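Acyl-CoA thioesterase II TesB2 (Mycobacterium marinum, PDB 3U0A) probably hydrolyses fatty acyl-CoA thioesters to free fatty acids and coenzyme A, as a double-hotdog thioesterase of lipid metabolism. Local coordinates at residues T83-G87 with S88-R92; D185-L188 with H189-L193; L193-M196 with S197-L201. One frame throughout, in Å; residues are numbered along the deposited sequence.

Contact 1. Residues T83-G87 with S88-R92. With SO4 (sulfate ion), chain I.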
ATOM      1  N   THR A  83      -3.686 -16.982  -8.660  1.00 40.86           N
ATOM      2  CA  THR A  83      -3.722 -16.011  -9.698  1.00 40.88           C
ATOM      3  C   THR A  83      -2.550 -16.241 -10.652  1.00 41.36           C
ATOM      4  O   THR A  83      -2.701 -16.180 -11.875  1.00 41.74           O
ATOM      5  CB  THR A  83      -3.715 -14.597  -9.103  1.00 40.38           C
ATOM      6  OG1 THR A  83      -4.816 -14.466  -8.203  1.00 40.07           O
ATOM      7  CG2 THR A  83      -3.848 -13.572 -10.200  1.00 40.49           C
ATOM      8  N   ARG A  84      -1.394 -16.547 -10.071  1.00 41.43           N
ATOM      9  CA  ARG A  84      -0.182 -16.822 -10.815  1.00 41.97           C
ATOM     10  C   ARG A  84       0.729 -17.751  -9.993  1.00 42.23           C
ATOM     11  O   ARG A  84       0.870 -17.599  -8.757  1.00 41.85           O
ATOM     12  CB  ARG A  84       0.510 -15.502 -11.142  1.00 41.78           C
ATOM     13  CG  ARG A  84       1.760 -15.554 -12.045  1.00 42.38           C
ATOM     14  CD  ARG A  84       3.063 -15.591 -11.236  1.00 42.41           C
ATOM     15  NE  ARG A  84       3.076 -14.663 -10.079  1.00 41.72           N
ATOM     16  CZ  ARG A  84       3.587 -13.425 -10.099  1.00 41.46           C
ATOM     17  NH1 ARG A  84       4.160 -12.955 -11.213  1.00 41.83           N
ATOM     18  NH2 ARG A  84       3.543 -12.649  -9.002  1.00 40.91           N
ATOM     19  N   ASP A  85       1.292 -18.726 -10.688  1.00 42.97           N
ATOM     20  CA  ASP A  85       2.272 -19.638 -10.131  1.00 43.47           C
ATOM     21  C   ASP A  85       3.534 -19.723 -11.053  1.00 44.21           C
ATOM     22  O   ASP A  85       3.577 -20.501 -11.983  1.00 44.94           O
ATOM     23  CB  ASP A  85       1.641 -21.033  -9.940  1.00 43.88           C
ATOM     24  CG  ASP A  85       0.710 -21.092  -8.751  1.00 43.30           C
ATOM     25  OD1 ASP A  85       1.123 -21.597  -7.699  1.00 43.40           O
ATOM     26  OD2 ASP A  85      -0.433 -20.599  -8.846  1.00 42.80           O
ATOM     27  N   GLY A  86       4.538 -18.912 -10.779  1.00 44.06           N
ATOM     28  CA  GLY A  86       5.753 -18.914 -11.572  1.00 44.78           C
ATOM     29  C   GLY A  86       6.897 -19.527 -10.807  1.00 45.27           C
ATOM     30  O   GLY A  86       6.695 -20.177  -9.778  1.00 45.20           O
ATOM     31  N   GLY A  87       8.106 -19.306 -11.304  1.00 45.84           N
ATOM     32  CA  GLY A  87       9.307 -19.915 -10.740  1.00 46.53           C
ATOM     33  C   GLY A  87       9.818 -19.274  -9.459  1.00 45.99           C
ATOM     34  O   GLY A  87      10.388 -19.959  -8.624  1.00 46.42           O
ATOM     35  N   SER A  88       9.626 -17.964  -9.336  1.00 45.14           N
ATOM     36  CA  SER A  88      10.117 -17.176  -8.200  1.00 44.64           C
ATOM     37  C   SER A  88       8.993 -16.578  -7.380  1.00 43.66           C
ATOM     38  O   SER A  88       9.147 -16.387  -6.178  1.00 43.37           O
ATOM     39  CB  SER A  88      11.003 -16.015  -8.681  1.00 44.59           C
ATOM     40  OG  SER A  88      12.224 -16.506  -9.194  1.00 45.56           O
ATOM     41  N   PHE A  89       7.883 -16.263  -8.040  1.00 43.24           N
ATOM     42  CA  PHE A  89       6.786 -15.606  -7.397  1.00 42.40           C
ATOM     43  C   PHE A  89       5.462 -16.381  -7.605  1.00 42.33           C
ATOM     44  O   PHE A  89       5.179 -16.919  -8.694  1.00 42.74           O
ATOM     45  CB  PHE A  89       6.661 -14.177  -7.944  1.00 41.94           C
ATOM     46  CG  PHE A  89       7.762 -13.235  -7.480  1.00 41.84           C
ATOM     47  CD1 PHE A  89       8.967 -13.173  -8.159  1.00 42.40           C
ATOM     48  CD2 PHE A  89       7.581 -12.400  -6.371  1.00 41.27           C
ATOM     49  CE1 PHE A  89       9.966 -12.330  -7.749  1.00 42.35           C
ATOM     50  CE2 PHE A  89       8.598 -11.552  -5.958  1.00 41.23           C
ATOM     51  CZ  PHE A  89       9.789 -11.519  -6.658  1.00 41.76           C
ATOM     52  N   VAL A  90       4.655 -16.438  -6.550  1.00 41.88           N
ATOM     53  CA  VAL A  90       3.311 -16.951  -6.633  1.00 41.71           C
ATOM     54  C   VAL A  90       2.395 -15.838  -6.131  1.00 40.97           C
ATOM     55  O   VAL A  90       2.738 -15.092  -5.205  1.00 40.65           O
ATOM     56  CB  VAL A  90       3.178 -18.250  -5.812  1.00 42.06           C
ATOM     57  CG1 VAL A  90       1.731 -18.608  -5.563  1.00 41.77           C
ATOM     58  CG2 VAL A  90       3.901 -19.414  -6.502  1.00 42.94           C
ATOM     59  N   THR A  91       1.242 -15.674  -6.772  1.00 40.79           N
ATOM     60  CA  THR A  91       0.289 -14.647  -6.345  1.00 40.23           C
ATOM     61  C   THR A  91      -1.057 -15.275  -6.084  1.00 40.15           C
ATOM     62  O   THR A  91      -1.478 -16.116  -6.853  1.00 40.47           O
ATOM     63  CB  THR A  91       0.107 -13.543  -7.421  1.00 40.13           C
ATOM     64  OG1 THR A  91       1.393 -13.042  -7.835  1.00 40.30           O
ATOM     65  CG2 THR A  91      -0.740 -12.397  -6.880  1.00 39.66           C
ATOM     66  N   ARG A  92      -1.732 -14.828  -5.024  1.00 39.78           N
ATOM     67  CA  ARG A  92      -3.088 -15.261  -4.692  1.00 39.71           C
ATOM     68  C   ARG A  92      -4.064 -14.106  -4.538  1.00 39.38           C
ATOM     69  O   ARG A  92      -3.655 -13.026  -4.112  1.00 39.15           O
ATOM     70  CB  ARG A  92      -3.053 -16.051  -3.394  1.00 39.77           C
ATOM     71  CG  ARG A  92      -2.256 -17.355  -3.472  1.00 40.25           C
ATOM     72  CD  ARG A  92      -2.887 -18.340  -4.443  1.00 40.59           C
ATOM     73  NE  ARG A  92      -2.221 -19.640  -4.490  1.00 41.17           N
ATOM     74  CZ  ARG A  92      -1.429 -20.071  -5.466  1.00 41.63           C
ATOM     75  NH1 ARG A  92      -1.138 -19.309  -6.535  1.00 41.57           N
ATOM     76  NH2 ARG A  92      -0.904 -21.275  -5.373  1.00 42.25           N
TER
HETATM   77  S   SO4 I 283      11.240 -15.047 -12.495  1.00 51.43           S
HETATM   78  O1  SO4 I 283      11.885 -14.548 -13.758  1.00 40.21           O
HETATM   79  O2  SO4 I 283      11.366 -13.947 -11.453  1.00 46.11           O
HETATM   80  O3  SO4 I 283       9.775 -15.286 -12.711  1.00 47.10           O
HETATM   81  O4  SO4 I 283      11.903 -16.363 -12.145  1.00 32.14           O

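Contact 2. Residues D185-L188 with H189-L193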
ATOM      1  N   ASP A 185       6.398 -20.728  14.100  1.00 43.94           N
ATOM      2  CA  ASP A 185       5.808 -20.765  12.769  1.00 43.99           C
ATOM      3  C   ASP A 185       5.768 -19.331  12.215  1.00 43.41           C
ATOM      4  O   ASP A 185       4.982 -18.510  12.668  1.00 42.94           O
ATOM      5  CB  ASP A 185       4.408 -21.384  12.850  1.00 44.14           C
ATOM      6  CG  ASP A 185       3.673 -21.329  11.554  1.00 44.24           C
ATOM      7  OD1 ASP A 185       4.255 -21.021  10.502  1.00 44.29           O
ATOM      8  OD2 ASP A 185       2.472 -21.590  11.586  1.00 44.37           O
ATOM      9  N   PRO A 186       6.618 -19.028  11.227  1.00 43.55           N
ATOM     10  CA  PRO A 186       6.719 -17.645  10.828  1.00 43.06           C
ATOM     11  C   PRO A 186       5.403 -17.048  10.383  1.00 42.67           C
ATOM     12  O   PRO A 186       5.211 -15.839  10.518  1.00 42.16           O
ATOM     13  CB  PRO A 186       7.720 -17.684   9.679  1.00 43.53           C
ATOM     14  CG  PRO A 186       8.570 -18.843   9.950  1.00 44.19           C
ATOM     15  CD  PRO A 186       7.645 -19.858  10.569  1.00 44.25           C
ATOM     16  N   VAL A 187       4.524 -17.869   9.833  1.00 42.99           N
ATOM     17  CA  VAL A 187       3.219 -17.409   9.379  1.00 42.78           C
ATOM     18  C   VAL A 187       2.405 -16.858  10.548  1.00 42.37           C
ATOM     19  O   VAL A 187       1.713 -15.888  10.407  1.00 42.02           O
ATOM     20  CB  VAL A 187       2.441 -18.566   8.690  1.00 43.42           C
ATOM     21  CG1 VAL A 187       1.004 -18.187   8.409  1.00 43.34           C
ATOM     22  CG2 VAL A 187       3.127 -18.967   7.392  1.00 43.95           C
ATOM     23  N   LEU A 188       2.510 -17.512  11.691  1.00 42.51           N
ATOM     24  CA  LEU A 188       1.838 -17.079  12.904  1.00 42.32           C
ATOM     25  C   LEU A 188       2.360 -15.721  13.364  1.00 41.80           C
ATOM     26  O   LEU A 188       1.620 -14.918  13.929  1.00 41.60           O
ATOM     27  CB  LEU A 188       2.022 -18.117  14.039  1.00 42.71           C
ATOM     28  CG  LEU A 188       1.485 -17.716  15.425  1.00 42.68           C
ATOM     29  CD1 LEU A 188      -0.021 -17.585  15.435  1.00 42.84           C
ATOM     30  CD2 LEU A 188       1.918 -18.696  16.490  1.00 43.11           C
ATOM     31  N   HIS A 189       3.646 -15.494  13.160  1.00 41.73           N
ATOM     32  CA  HIS A 189       4.244 -14.247  13.567  1.00 41.38           C
ATOM     33  C   HIS A 189       3.783 -13.141  12.666  1.00 41.02           C
ATOM     34  O   HIS A 189       3.384 -12.105  13.145  1.00 40.74           O
ATOM     35  CB  HIS A 189       5.777 -14.369  13.662  1.00 41.57           C
ATOM     36  CG  HIS A 189       6.229 -15.234  14.822  1.00 41.92           C
ATOM     37  ND1 HIS A 189       6.733 -14.722  15.939  1.00 41.93           N
ATOM     38  CD2 HIS A 189       6.161 -16.609  15.016  1.00 42.34           C
ATOM     39  CE1 HIS A 189       6.979 -15.710  16.800  1.00 42.33           C
ATOM     40  NE2 HIS A 189       6.637 -16.862  16.223  1.00 42.56           N
ATOM     41  N   ILE A 190       3.800 -13.387  11.356  1.00 41.13           N
ATOM     42  CA  ILE A 190       3.317 -12.422  10.364  1.00 40.89           C
ATOM     43  C   ILE A 190       1.859 -12.010  10.687  1.00 40.72           C
ATOM     44  O   ILE A 190       1.564 -10.825  10.781  1.00 40.41           O
ATOM     45  CB  ILE A 190       3.521 -12.963   8.916  1.00 41.24           C
ATOM     46  CG1 ILE A 190       5.016 -13.033   8.569  1.00 41.49           C
ATOM     47  CG2 ILE A 190       2.900 -12.051   7.883  1.00 41.08           C
ATOM     48  CD1 ILE A 190       5.341 -14.083   7.516  1.00 42.13           C
ATOM     49  N   CYS A 191       0.992 -12.999  10.923  1.00 41.03           N
ATOM     50  CA  CYS A 191      -0.393 -12.758  11.320  1.00 41.09           C
ATOM     51  C   CYS A 191      -0.505 -11.976  12.629  1.00 40.92           C
ATOM     52  O   CYS A 191      -1.326 -11.084  12.754  1.00 40.84           O
ATOM     53  CB  CYS A 191      -1.164 -14.073  11.429  1.00 41.63           C
ATOM     54  SG  CYS A 191      -1.548 -14.850   9.832  1.00 42.05           S
ATOM     55  N   ALA A 192       0.333 -12.307  13.592  1.00 40.96           N
ATOM     56  CA  ALA A 192       0.362 -11.597  14.856  1.00 40.93           C
ATOM     57  C   ALA A 192       0.629 -10.110  14.600  1.00 40.55           C
ATOM     58  O   ALA A 192      -0.110  -9.262  15.081  1.00 40.57           O
ATOM     59  CB  ALA A 192       1.410 -12.207  15.800  1.00 41.10           C
ATOM     60  N   LEU A 193       1.665  -9.813  13.813  1.00 40.31           N
ATOM     61  CA  LEU A 193       2.044  -8.435  13.515  1.00 40.02           C
ATOM     62  C   LEU A 193       0.962  -7.721  12.683  1.00 39.87           C
ATOM     63  O   LEU A 193       0.661  -6.534  12.929  1.00 39.75           O
ATOM     64  CB  LEU A 193       3.407  -8.384  12.794  1.00 39.97           C
ATOM     65  CG  LEU A 193       3.919  -7.018  12.305  1.00 39.78           C
ATOM     66  CD1 LEU A 193       5.423  -7.020  12.215  1.00 39.97           C
ATOM     67  CD2 LEU A 193       3.346  -6.649  10.953  1.00 39.64           C
TER

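Contact 3. Residues L193-M196 with S197-L201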
ATOM      1  N   LEU A 193       1.665  -9.813  13.813  1.00 40.31           N
ATOM      2  CA  LEU A 193       2.044  -8.435  13.515  1.00 40.02           C
ATOM      3  C   LEU A 193       0.962  -7.721  12.683  1.00 39.87           C
ATOM      4  O   LEU A 193       0.661  -6.534  12.929  1.00 39.75           O
ATOM      5  CB  LEU A 193       3.407  -8.384  12.794  1.00 39.97           C
ATOM      6  CG  LEU A 193       3.919  -7.018  12.305  1.00 39.78           C
ATOM      7  CD1 LEU A 193       5.423  -7.020  12.215  1.00 39.97           C
ATOM      8  CD2 LEU A 193       3.346  -6.649  10.953  1.00 39.64           C
ATOM      9  N   ALA A 194       0.403  -8.437  11.707  1.00 39.96           N
ATOM     10  CA  ALA A 194      -0.601  -7.862  10.823  1.00 39.92           C
ATOM     11  C   ALA A 194      -1.883  -7.578  11.625  1.00 40.12           C
ATOM     12  O   ALA A 194      -2.551  -6.553  11.423  1.00 40.07           O
ATOM     13  CB  ALA A 194      -0.876  -8.790   9.636  1.00 40.15           C
ATOM     14  N   TYR A 195      -2.178  -8.477  12.563  1.00 40.43           N
ATOM     15  CA  TYR A 195      -3.309  -8.311  13.462  1.00 40.82           C
ATOM     16  C   TYR A 195      -3.172  -7.076  14.355  1.00 40.75           C
ATOM     17  O   TYR A 195      -4.089  -6.223  14.434  1.00 40.95           O
ATOM     18  CB  TYR A 195      -3.472  -9.572  14.336  1.00 41.25           C
ATOM     19  CG  TYR A 195      -4.633  -9.514  15.302  1.00 41.85           C
ATOM     20  CD1 TYR A 195      -5.913  -9.653  14.849  1.00 42.29           C
ATOM     21  CD2 TYR A 195      -4.444  -9.282  16.664  1.00 42.11           C
ATOM     22  CE1 TYR A 195      -6.988  -9.601  15.704  1.00 43.00           C
ATOM     23  CE2 TYR A 195      -5.519  -9.234  17.536  1.00 42.82           C
ATOM     24  CZ  TYR A 195      -6.791  -9.389  17.043  1.00 43.28           C
ATOM     25  OH  TYR A 195      -7.895  -9.333  17.852  1.00 44.15           O
ATOM     26  N   MET A 196      -2.037  -6.966  15.042  1.00 40.60           N
ATOM     27  CA  MET A 196      -1.829  -5.806  15.933  1.00 40.67           C
ATOM     28  C   MET A 196      -1.818  -4.484  15.191  1.00 40.38           C
ATOM     29  O   MET A 196      -2.309  -3.491  15.721  1.00 40.60           O
ATOM     30  CB  MET A 196      -0.577  -5.946  16.768  1.00 40.68           C
ATOM     31  CG  MET A 196      -0.742  -6.952  17.891  1.00 41.15           C
ATOM     32  SD  MET A 196      -1.703  -6.306  19.261  1.00 41.85           S
ATOM     33  CE  MET A 196      -0.592  -5.063  19.939  1.00 41.86           C
ATOM     34  N   SER A 197      -1.281  -4.470  13.959  1.00 39.97           N
ATOM     35  CA  SER A 197      -1.330  -3.257  13.120  1.00 39.74           C
ATOM     36  C   SER A 197      -2.786  -2.917  12.762  1.00 39.95           C
ATOM     37  O   SER A 197      -3.237  -1.799  12.933  1.00 40.05           O
ATOM     38  CB  SER A 197      -0.481  -3.390  11.847  1.00 39.43           C
ATOM     39  OG  SER A 197      -0.754  -2.353  10.907  1.00 39.30           O
ATOM     40  N   ASP A 198      -3.532  -3.903  12.318  1.00 40.12           N
ATOM     41  CA  ASP A 198      -4.944  -3.663  12.094  1.00 40.48           C
ATOM     42  C   ASP A 198      -5.703  -3.116  13.325  1.00 40.98           C
ATOM     43  O   ASP A 198      -6.724  -2.466  13.144  1.00 41.31           O
ATOM     44  CB  ASP A 198      -5.630  -4.922  11.521  1.00 40.76           C
ATOM     45  CG  ASP A 198      -5.342  -5.114  10.031  1.00 40.52           C
ATOM     46  OD1 ASP A 198      -4.902  -4.137   9.383  1.00 40.20           O
ATOM     47  OD2 ASP A 198      -5.536  -6.236   9.519  1.00 40.74           O
ATOM     48  N   LEU A 199      -5.207  -3.378  14.548  1.00 41.13           N
ATOM     49  CA  LEU A 199      -5.832  -2.852  15.783  1.00 41.75           C
ATOM     50  C   LEU A 199      -5.317  -1.496  16.161  1.00 41.68           C
ATOM     51  O   LEU A 199      -6.010  -0.778  16.848  1.00 42.26           O
ATOM     52  CB  LEU A 199      -5.617  -3.751  17.004  1.00 42.14           C
ATOM     53  CG  LEU A 199      -6.135  -5.177  16.911  1.00 42.41           C
ATOM     54  CD1 LEU A 199      -6.131  -5.880  18.266  1.00 43.00           C
ATOM     55  CD2 LEU A 199      -7.525  -5.238  16.287  1.00 42.85           C
ATOM     56  N   THR A 200      -4.104  -1.140  15.733  1.00 41.10           N
ATOM     57  CA  THR A 200      -3.404   0.030  16.317  1.00 41.16           C
ATOM     58  C   THR A 200      -2.995   1.149  15.396  1.00 40.79           C
ATOM     59  O   THR A 200      -2.876   2.242  15.863  1.00 41.04           O
ATOM     60  CB  THR A 200      -2.130  -0.393  17.051  1.00 41.09           C
ATOM     61  OG1 THR A 200      -1.187  -0.909  16.102  1.00 40.52           O
ATOM     62  CG2 THR A 200      -2.467  -1.435  18.080  1.00 41.54           C
ATOM     63  N   LEU A 201      -2.749   0.908  14.123  1.00 40.30           N
ATOM     64  CA  LEU A 201      -2.234   1.996  13.265  1.00 40.02           C
ATOM     65  C   LEU A 201      -3.171   3.168  13.062  1.00 40.27           C
ATOM     66  O   LEU A 201      -2.737   4.271  13.180  1.00 40.34           O
ATOM     67  CB  LEU A 201      -1.784   1.500  11.899  1.00 39.60           C
ATOM     68  CG  LEU A 201      -1.085   2.502  10.983  1.00 39.40           C
ATOM     69  CD1 LEU A 201       0.176   3.082  11.602  1.00 39.46           C
ATOM     70  CD2 LEU A 201      -0.741   1.778   9.692  1.00 39.16           C
TER

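Contact 1. Residues T83-G87 with S88-R92
Strands 83-85 and 89-92 run antiparallel, their axes 4.7 Å apart at closest approach, with R84 and T91 as a hydrogen-bonded pair and D85 and V90 as a non-hydrogen-bonded one, at the tip of a beta hairpin in the N-terminal hotdog domain. T83 N and R84 N both donate to T91 O, the mark of a classic beta bulge. The turn passes through two glycines, G86 and G87, and G86 N closes it by bonding to F89 O (3.0 Å). R84 lies beside F89: its chain leaves with CG anti to the backbone N (chi1 -175°), then bends twice, which lays one guanidinium face against F89 CB, 3.6 Å from NH2. The same NH2 is bonded to T91 OG1, though the contact is so short that its exact length is doubtful. A salt bridge joins D85 to R92, whose end-on grip sends NH1 to OD2 (2.7 Å) and NH2 to OD1 (3.1 Å); the two planes are 41° apart. R92 packs on V53 and F110, and its NH2 also reaches T52 O, so a long arginine suits this buried place. F89 packs on L273 of the second subunit. S88 OG, bonded to Q114 as well, holds O4 of a sulfate, probably from the crystallisation liquor, at 3.0 Å, and R275 NH1 of that second subunit binds the same ion. T91 O takes a third donor, R92 NH1 (3.2 Å), from above its carbonyl plane.

Contact 2. Residues D185-L188 with H189-L193
The H189 imidazole turns an edge to D185 O, which lies in the ring plane 3.2 Å from CD2; L188 C and P186 CA approach the ring obliquely. The other flat group, the D185 carboxylate, is met from above: V187 N donates to OD1 at 3.2 Å, 63° out of its plane. This is the N-cap of helix 186-200, and aspartate suits it because its oxygen can take an amide hydrogen that has no earlier turn to bond. P186 follows well, since a proline in the first turn has no N-H to leave without a partner. Regular helical bonds then begin, with I190 N reaching P186 O (3.0 Å) and C191 N reaching V187 O (3.0 Å). I190 runs its CG1 branch back along the helix to 3.4 Å from P186 O. V187 CG1 and C191 SG are only loosely apposed, 4.4 Å apart, and both side chains pack on helix 34-51, at V50 and V47, where small apolar groups fit between helices. Both H189 nitrogens have partners: NE2 is bonded to P183 O and ND1 to A233 N. Carbonyl on one side and amide on the other are consistent with a ring that donates through NE2 and accepts through ND1, linking the helix start to two loops.

Contact 3. Residues L193-M196 with S197-L201
Y195 offers one face of its ring to L199, one helical turn on, whose CD1 comes to 3.5 Å from CE2 while CG lies over the same face, displaced toward the rim. The tyrosine places its ring there with CG anti to the backbone N (chi1 -179°), and the branched leucine tip gives the aromatic surface a broad apolar partner, an i to i+4 contact in helix 186-200. Regular bonds from S197 N to L193 O (3.0 Å) and from D198 N to A194 O (3.0 Å) hold the helix. Farther along, L199 N makes weak bonds with both Y195 O and M196 O. Here T200 turns its side chain back, with OG1 between the backbone N and the carbonyl carbon (chi1 66°), and gives its hydroxyl hydrogen to M196 O at 2.8 Å, from above the carbonyl plane. A threonine suits this place because its hydroxyl can reach back to the helix backbone while the side chain packs on F149. S197 O in turn accepts from both T200 N and L201 N. Two buried polar side chains face the strands: S197 OG is bonded to Y239 OH, and D198 OD1 to H223 ND1, so neither carries its polar group into the core without a partner. Small A194 lets the helix lie close to M225 of strand 217-227, which S197 and D198 also touch; S197 and L201 meet V268 of strand 264-275, and T200 and L201 rest on Y239 and Q241 of strand 237-247. These are the later turns of the C-terminal hotdog's helix, lying against its antiparallel strands.

In the fold
From the N terminus, contact 1 comes first: it closes the tight turn between strands 76-85 and 89-98, in the N-terminal hotdog region and beside the second subunit. The chain then passes through more strands before reaching helix 186-200, where contact 2 forms the opening turns and contact 3 the later ones. These two share L193 and follow each other along one helix, their centres 12 Å apart. All three are in series; none nests in or crosses another. Contact 1 stays about 12 Å from contact 2 at the nearest atoms. Contact 2 is one place where the two halves meet, its helix packing on helix 34-51, whereas contact 3 ties that helix to strands of the C-terminal hotdog.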